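Local structure of malonyl CoA-acyl carrier protein transacylase (Staphylococcus aureus, 3IM9) at residues Q304-E307 / D308-W312; I167-P170 / G171-V174; L143-D146 / K147-I151; Q241-D245 / K246-K250. The protein transfers the malonyl group from malonyl-CoA to holo acyl carrier protein, supplying malonyl-ACP for bacterial fatty acid biosynthesis. All blocks are in the same frame, centred on the assembly; numbering follows the deposited sequence.

Contact 1: Q304-E307 / D308-W312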
# COMPACT_ATOMS: atom_id res chain seq x y z
N GLN A 304 -13.62 0.79 8.24
CA GLN A 304 -13.91 -0.02 7.01
C GLN A 304 -15.27 0.36 6.42
O GLN A 304 -15.45 0.32 5.20
CB GLN A 304 -13.91 -1.52 7.33
CG GLN A 304 -12.57 -2.05 7.80
CD GLN A 304 -12.64 -3.50 8.15
OE1 GLN A 304 -12.10 -3.93 9.18
NE2 GLN A 304 -13.19 -4.26 7.28
N THR A 305 -16.22 0.73 7.30
CA THR A 305 -17.61 0.89 6.83
C THR A 305 -18.16 2.24 7.16
O THR A 305 -17.59 2.96 7.99
CB THR A 305 -18.47 -0.15 7.63
OG1 THR A 305 -18.50 0.14 9.02
CG2 THR A 305 -17.94 -1.65 7.43
N LEU A 306 -19.35 2.49 6.60
CA LEU A 306 -20.11 3.72 6.96
C LEU A 306 -20.43 3.70 8.45
O LEU A 306 -20.35 4.75 9.11
CB LEU A 306 -21.38 3.76 6.12
CG LEU A 306 -22.19 5.04 6.41
CD1 LEU A 306 -21.40 6.35 6.15
CD2 LEU A 306 -23.41 4.90 5.55
N GLU A 307 -20.75 2.52 9.03
CA GLU A 307 -20.99 2.47 10.47
C GLU A 307 -19.75 2.83 11.29
O GLU A 307 -19.85 3.50 12.34
CB GLU A 307 -21.54 1.09 10.95
CG GLU A 307 -22.93 0.82 10.37
CD GLU A 307 -23.94 1.84 10.84
OE1 GLU A 307 -24.16 1.90 12.07
OE2 GLU A 307 -24.51 2.52 9.98
N ASP A 308 -18.55 2.44 10.83
CA ASP A 308 -17.35 2.84 11.53
C ASP A 308 -17.14 4.36 11.43
O ASP A 308 -16.68 4.93 12.40
CB ASP A 308 -16.10 2.22 10.86
CG ASP A 308 -16.04 0.69 11.05
OD1 ASP A 308 -16.64 0.17 12.00
OD2 ASP A 308 -15.42 -0.02 10.23
N VAL A 309 -17.40 4.92 10.25
CA VAL A 309 -17.34 6.40 10.06
C VAL A 309 -18.32 7.08 11.05
O VAL A 309 -17.94 8.04 11.71
CB VAL A 309 -17.72 6.78 8.66
CG1 VAL A 309 -17.86 8.36 8.45
CG2 VAL A 309 -16.62 6.25 7.66
N LYS A 310 -19.55 6.59 11.14
CA LYS A 310 -20.53 7.20 12.06
C LYS A 310 -20.04 7.06 13.48
O LYS A 310 -20.18 8.02 14.28
CB LYS A 310 -21.87 6.52 11.87
CG LYS A 310 -22.58 6.87 10.60
CD LYS A 310 -23.86 5.97 10.50
CE LYS A 310 -24.69 6.21 9.28
NZ LYS A 310 -25.88 5.22 9.23
N GLY A 311 -19.49 5.92 13.87
CA GLY A 311 -19.04 5.75 15.21
C GLY A 311 -17.90 6.74 15.51
O GLY A 311 -17.85 7.30 16.61
N TRP A 312 -16.94 6.91 14.60
CA TRP A 312 -15.84 7.87 14.80
C TRP A 312 -16.45 9.28 14.89
O TRP A 312 -16.07 10.05 15.81
CB TRP A 312 -14.79 7.79 13.65
CG TRP A 312 -13.72 8.89 13.78
CD1 TRP A 312 -13.77 10.12 13.25
CD2 TRP A 312 -12.49 8.77 14.45
NE1 TRP A 312 -12.64 10.85 13.60
CE2 TRP A 312 -11.84 10.04 14.36
CE3 TRP A 312 -11.90 7.76 15.22
CZ2 TRP A 312 -10.63 10.28 14.92
CZ3 TRP A 312 -10.68 8.02 15.82
CH2 TRP A 312 -10.09 9.27 15.68
O HOH W 1 -18.58 -1.94 10.69
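One carboxylate oxygen, OD2 of D308, takes two successive backbone N-H groups from the residues that lead into its own helix. Q304 N reaches D308 OD2 at 2.8 Å, and OD2 receives it on its anti lone pair, the one turned away from OD1. T305 N comes to the same D308 OD2 at 3.1 Å, but from above the carboxylate plane, 46° out of it, so the two donors meet the oxygen from different directions. The aspartate gets there because its CG stands anti to its own carbonyl carbon (chi1 -68°), which swings the carboxylate back over the start of the helix.

T305 answers in the other sense. Its OG1, rotated to stand between its own backbone N and carbonyl carbon, accepts from D308 N at 2.9 Å. A water ties the two side chains together, 2.7 Å from T305 OG1 and donating to D308 OD1.

The first turn then runs on ordinary helical bonds, starting with V309 N to T305 O at 3.0 Å. On the exposed flank, the bent side chain of E307 meets the extended one of K310. NZ of K310 lies 3.1 Å from OE2 of E307, on its syn side and 16° out of the carboxylate plane, a salt bridge. The K310 chain also crosses L306, its CE 4.0 Å from L306 CG, while V309 is buried against L81 and A84 of helix 67-84. The reciprocal bonds between T305 and D308 make a capping box, with T305 as N-cap of the C-terminal helix 306-312 that follows strand 299-303.

Contact 2: I167-P170 / G171-V174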
# COMPACT_ATOMS: atom_id res chain seq x y z
N ILE A 167 8.43 -5.86 3.13
CA ILE A 167 8.96 -6.19 4.45
C ILE A 167 7.85 -5.81 5.46
O ILE A 167 7.72 -4.68 5.83
CB ILE A 167 10.23 -5.34 4.73
CG1 ILE A 167 11.27 -5.47 3.58
CG2 ILE A 167 10.83 -5.84 6.01
CD1 ILE A 167 11.68 -6.79 3.16
N ASN A 168 7.00 -6.77 5.73
CA ASN A 168 5.68 -6.50 6.35
C ASN A 168 5.64 -6.56 7.85
O ASN A 168 5.13 -5.63 8.46
CB ASN A 168 4.61 -7.43 5.72
CG ASN A 168 4.33 -7.06 4.26
OD1 ASN A 168 4.72 -5.99 3.79
ND2 ASN A 168 3.58 -7.94 3.57
N CYS A 169 6.08 -7.66 8.44
CA CYS A 169 6.15 -7.76 9.91
C CYS A 169 7.09 -8.91 10.21
O CYS A 169 7.49 -9.64 9.31
CB CYS A 169 4.76 -7.99 10.53
SG CYS A 169 3.99 -9.58 10.14
N PRO A 170 7.53 -9.05 11.43
CA PRO A 170 8.33 -10.24 11.76
C PRO A 170 7.63 -11.48 11.34
O PRO A 170 6.41 -11.70 11.68
CB PRO A 170 8.38 -10.17 13.31
CG PRO A 170 8.37 -8.72 13.59
CD PRO A 170 7.25 -8.20 12.62
N GLY A 171 8.32 -12.31 10.52
CA GLY A 171 7.73 -13.57 10.01
C GLY A 171 6.90 -13.43 8.76
O GLY A 171 6.26 -14.35 8.38
N GLN A 172 6.84 -12.20 8.17
CA GLN A 172 6.11 -12.13 6.89
C GLN A 172 6.91 -11.20 5.96
O GLN A 172 6.91 -9.98 6.10
CB GLN A 172 4.71 -11.58 7.09
CG GLN A 172 3.95 -11.52 5.71
CD GLN A 172 2.58 -10.91 5.86
OE1 GLN A 172 1.75 -11.37 6.72
NE2 GLN A 172 2.28 -9.97 5.04
N ILE A 173 7.62 -11.81 4.98
CA ILE A 173 8.46 -11.09 4.00
C ILE A 173 8.02 -11.59 2.65
O ILE A 173 8.13 -12.77 2.38
CB ILE A 173 9.99 -11.36 4.20
CG1 ILE A 173 10.46 -11.01 5.67
CG2 ILE A 173 10.79 -10.57 3.14
CD1 ILE A 173 10.16 -9.64 6.14
N VAL A 174 7.52 -10.67 1.80
CA VAL A 174 7.20 -11.08 0.44
C VAL A 174 8.42 -10.84 -0.39
O VAL A 174 9.02 -9.80 -0.29
CB VAL A 174 6.01 -10.21 -0.09
CG1 VAL A 174 5.60 -10.71 -1.51
CG2 VAL A 174 4.77 -10.31 0.80
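Backbone bonds to one carbonyl set the shape: Q172 O receives N168 N at 3.2 Å and a weak second bond from C169 N at 3.4 Å. In return Q172 N donates to C169 O at 2.9 Å. Two residues, N168 and C169, thus stand opposite Q172. This is a classic beta bulge, shifting the register by one where the strands run into the type II turn C169-Q172 that joins strands 162-169 and 172-176 into a hairpin. G171 takes the third place in that turn with a positive phi of 86°.

Apolar contacts occupy the face bearing I167 and I173, a non-hydrogen-bonded pair. Their branches interlock in both directions, I167 CG2 against I173 CD1 at 3.9 Å and I167 CD1 against I173 CG2 at the same distance. F145 and V148 of helix 145-155 cover this face.

Among the polar and sulfur side chains, C169 SG rests 3.7 Å from Q172 CB. The amides of N168 and Q172 come close together with their planes 78° apart, beside L290 of helix 286-294. The N168 side chain lies about 8 Å from that of S97, the probable nucleophile.

Contact 3: L143-D146 / K147-I151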
# COMPACT_ATOMS: atom_id res chain seq x y z
N LEU A 143 10.16 -16.75 8.84
CA LEU A 143 11.61 -16.63 8.85
C LEU A 143 12.06 -15.23 9.12
O LEU A 143 11.45 -14.30 8.64
CB LEU A 143 12.22 -17.08 7.48
CG LEU A 143 12.23 -18.55 7.22
CD1 LEU A 143 12.83 -18.77 5.81
CD2 LEU A 143 13.11 -19.29 8.28
N ASP A 144 13.17 -15.05 9.83
CA ASP A 144 13.72 -13.70 10.02
C ASP A 144 14.17 -13.09 8.68
O ASP A 144 14.52 -13.81 7.75
CB ASP A 144 14.88 -13.73 11.00
CG ASP A 144 14.43 -13.69 12.45
OD1 ASP A 144 13.21 -13.49 12.68
OD2 ASP A 144 15.28 -13.85 13.35
N PHE A 145 14.16 -11.75 8.59
CA PHE A 145 14.57 -11.07 7.37
C PHE A 145 15.97 -11.55 6.91
O PHE A 145 16.24 -11.71 5.70
CB PHE A 145 14.59 -9.56 7.56
CG PHE A 145 15.18 -8.85 6.41
CD1 PHE A 145 16.55 -8.61 6.34
CD2 PHE A 145 14.36 -8.51 5.30
CE1 PHE A 145 17.12 -7.98 5.21
CE2 PHE A 145 14.94 -7.88 4.14
CZ PHE A 145 16.28 -7.59 4.09
N ASP A 146 16.91 -11.68 7.86
CA ASP A 146 18.28 -12.02 7.46
C ASP A 146 18.35 -13.42 6.78
O ASP A 146 19.08 -13.62 5.82
CB ASP A 146 19.33 -11.85 8.60
CG ASP A 146 18.99 -12.64 9.87
OD1 ASP A 146 19.63 -12.32 10.94
OD2 ASP A 146 18.16 -13.58 9.85
N LYS A 147 17.52 -14.34 7.24
CA LYS A 147 17.47 -15.64 6.65
C LYS A 147 16.79 -15.59 5.27
O LYS A 147 17.23 -16.26 4.32
CB LYS A 147 16.74 -16.59 7.57
CG LYS A 147 16.53 -17.94 6.98
CD LYS A 147 17.89 -18.70 6.67
CE LYS A 147 18.13 -19.84 7.66
NZ LYS A 147 19.41 -20.53 7.31
N VAL A 148 15.74 -14.80 5.16
CA VAL A 148 15.07 -14.64 3.82
C VAL A 148 16.04 -14.00 2.85
O VAL A 148 16.10 -14.40 1.66
CB VAL A 148 13.82 -13.81 3.97
CG1 VAL A 148 13.07 -13.66 2.57
CG2 VAL A 148 12.79 -14.54 4.90
N ASP A 149 16.80 -13.00 3.27
CA ASP A 149 17.70 -12.31 2.37
C ASP A 149 18.82 -13.29 1.97
O ASP A 149 19.20 -13.35 0.78
CB ASP A 149 18.27 -11.10 3.10
CG ASP A 149 19.00 -10.14 2.17
OD1 ASP A 149 18.52 -9.81 1.07
OD2 ASP A 149 20.13 -9.79 2.54
N GLU A 150 19.31 -14.10 2.93
CA GLU A 150 20.30 -15.10 2.52
C GLU A 150 19.80 -16.06 1.47
O GLU A 150 20.51 -16.39 0.49
CB GLU A 150 20.73 -15.89 3.78
CG GLU A 150 21.70 -16.98 3.43
CD GLU A 150 22.27 -17.63 4.68
OE1 GLU A 150 21.53 -18.38 5.30
OE2 GLU A 150 23.45 -17.32 4.98
N ILE A 151 18.59 -16.59 1.71
CA ILE A 151 17.98 -17.46 0.74
C ILE A 151 17.87 -16.82 -0.63
O ILE A 151 18.17 -17.43 -1.66
CB ILE A 151 16.66 -18.00 1.25
CG1 ILE A 151 16.92 -18.98 2.38
CG2 ILE A 151 15.92 -18.68 0.08
CD1 ILE A 151 15.60 -19.27 3.18
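L143 folds back under the first turn of helix 145-155 and packs against three of its residues. Its CB lies 3.7 Å from V148 CG2, its CD1 meets the end of I151 at 3.9 Å (CD1 to CD1), and its CD2 leans on the aliphatic part of K147, 3.9 Å from CG. The L143 and I151 side chains cross at about a right angle. V148 is the buried member, lying on I173 and V175 of strand 172-176.

The flank of F145 and D149 is more open. F145 and D149 run side by side and point the same way, ring and carboxylate planes only 16° apart, with F145 CE1 3.9 Å from D149 CB. F145 has its CG anti to the backbone N (chi1 172°), which sets the ring beside D149; I167 also touches the ring, and P164 the side chain. D146, K147 and E150 are exposed, and the salt bridge from K147 NZ to E150 OE1 is a long one at 3.6 Å.

Main-chain bonds join the two parts: V148 N to D144 O at 3.0 Å, D149 N to F145 O at 2.8 Å. D144 holds the N-cap position, yet its carboxylate makes no capping bond.

With no side-chain cap from D144, the contact at this helix start consists of main-chain bonds and the apolar packing of L143, while the acidic side chains D144 and D146 near the N-terminal end of the helix would probably interact favourably with the helix dipole.

Contact 4: Q241-D245 / K246-K250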
# COMPACT_ATOMS: atom_id res chain seq x y z
N GLN A 241 11.04 7.04 6.14
CA GLN A 241 11.12 8.27 6.95
C GLN A 241 10.07 9.25 6.48
O GLN A 241 9.63 9.19 5.31
CB GLN A 241 12.52 8.91 6.83
CG GLN A 241 13.67 8.04 7.31
CD GLN A 241 15.03 8.72 7.06
OE1 GLN A 241 16.06 8.25 7.54
NE2 GLN A 241 15.02 9.79 6.30
N GLY A 242 9.64 10.15 7.38
CA GLY A 242 8.66 11.22 7.03
C GLY A 242 9.20 12.18 6.03
O GLY A 242 10.39 12.63 6.11
N GLU A 243 8.40 12.48 5.03
CA GLU A 243 8.81 13.43 3.95
C GLU A 243 7.69 14.43 3.78
O GLU A 243 6.50 14.07 3.83
CB GLU A 243 9.15 12.78 2.59
CG GLU A 243 10.27 11.73 2.70
CD GLU A 243 11.63 12.37 2.94
OE1 GLU A 243 11.75 13.66 3.01
OE2 GLU A 243 12.61 11.59 3.02
N THR A 244 8.00 15.69 3.45
CA THR A 244 6.96 16.70 3.12
C THR A 244 7.23 17.39 1.82
O THR A 244 6.33 18.00 1.24
CB THR A 244 6.79 17.77 4.26
OG1 THR A 244 8.07 18.38 4.44
CG2 THR A 244 6.40 17.11 5.58
N ASP A 245 8.46 17.33 1.33
CA ASP A 245 8.80 18.01 0.09
C ASP A 245 8.10 17.39 -1.13
O ASP A 245 8.10 16.17 -1.29
CB ASP A 245 10.31 18.02 -0.13
CG ASP A 245 10.75 19.02 -1.18
OD1 ASP A 245 11.27 18.60 -2.23
OD2 ASP A 245 10.57 20.24 -0.95
N LYS A 246 7.50 18.23 -1.98
CA LYS A 246 6.86 17.73 -3.17
C LYS A 246 7.81 17.00 -4.11
O LYS A 246 7.42 15.96 -4.70
CB LYS A 246 6.10 18.81 -3.95
CG LYS A 246 7.05 19.93 -4.60
CD LYS A 246 6.35 21.09 -5.30
CE LYS A 246 5.78 22.08 -4.30
NZ LYS A 246 5.19 23.39 -4.90
N GLU A 247 9.05 17.52 -4.30
CA GLU A 247 9.99 16.91 -5.28
C GLU A 247 10.62 15.65 -4.66
O GLU A 247 10.88 14.67 -5.38
CB GLU A 247 11.18 17.91 -5.63
CG GLU A 247 10.83 19.05 -6.61
CD GLU A 247 10.30 18.64 -8.00
OE1 GLU A 247 9.59 19.46 -8.60
OE2 GLU A 247 10.53 17.51 -8.51
N VAL A 248 10.83 15.63 -3.35
CA VAL A 248 11.37 14.46 -2.76
C VAL A 248 10.28 13.34 -2.79
O VAL A 248 10.57 12.19 -3.15
CB VAL A 248 11.73 14.69 -1.35
CG1 VAL A 248 12.09 13.40 -0.60
CG2 VAL A 248 12.88 15.81 -1.30
N ILE A 249 9.06 13.70 -2.45
CA ILE A 249 7.98 12.67 -2.46
C ILE A 249 7.79 12.15 -3.85
O ILE A 249 7.72 10.89 -4.06
CB ILE A 249 6.74 13.30 -1.88
CG1 ILE A 249 6.87 13.50 -0.39
CG2 ILE A 249 5.46 12.44 -2.19
CD1 ILE A 249 5.74 14.35 0.22
N LYS A 250 7.73 13.01 -4.86
CA LYS A 250 7.48 12.58 -6.24
C LYS A 250 8.61 11.63 -6.70
O LYS A 250 8.39 10.54 -7.28
CB LYS A 250 7.35 13.80 -7.16
CG LYS A 250 7.12 13.47 -8.66
CD LYS A 250 6.95 14.80 -9.51
CE LYS A 250 6.85 14.48 -11.02
NZ LYS A 250 7.06 15.70 -11.88
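OD1 of D245 is gripped by two backbone N-H groups of the helix that starts right after it. V248 N gives the sounder bond, 3.2 Å from D245 OD1 at an N-H...O angle of 145°, arriving on the anti side and 19° out of the carboxylate plane. E247 N, also 3.2 Å from D245 OD1, makes a weak, more bent bond. The CG of D245 stands opposite its own backbone N (chi1 -164°), which brings the carboxylate over the first turn. There CG2 of V248 presses against it, 3.4 Å from D245 OD1 and close to CB of D245, the two side chains crossing at about a right angle.

D245 is thus the N-cap of helix 246-256. It serves with its main chain as well, since I249 N donates to D245 O at 2.9 Å, the first regular helical bond. K246 N donates to OD1 of D229, so two aspartates meet the helix start, and their negative charge would probably suit the positive end of the helix dipole.

E243, on strand 242-243, packs on the same turn with its CB and with one side of its carboxylate. Its CB sits 3.8 Å from CG1 of I249, and the chain bends at chi2 so that the carboxylate lies over V248, OE1 3.6 Å from V248 CG1. The polar end is held from outside, OE2 accepting from the side chain of N239. I249 is the buried residue here: its CD1 lies 3.7 Å from E243 O, and its side chain also touches V109.

Contact 2 is the buried one; contact 1 is partly buried, and contacts 3 and 4 lie at the surface. Contacts 2 and 3 touch: I167 and I173 of the hairpin receive F145 and V148 of helix 145-155, so both belong to the layer where that helix covers the mixed sheet. Contacts 1 and 4 stand apart, at the C-terminal helix after the parallel sheet and at helix 246-256. Three of the four are helix starts, each solved differently: a capping box in contact 1, an aspartate N-cap in contact 4, and apolar packing of a leucine, with no side-chain cap, in contact 3. Contact 2, in the core, combines hairpin backbone bonds with an isoleucine pair.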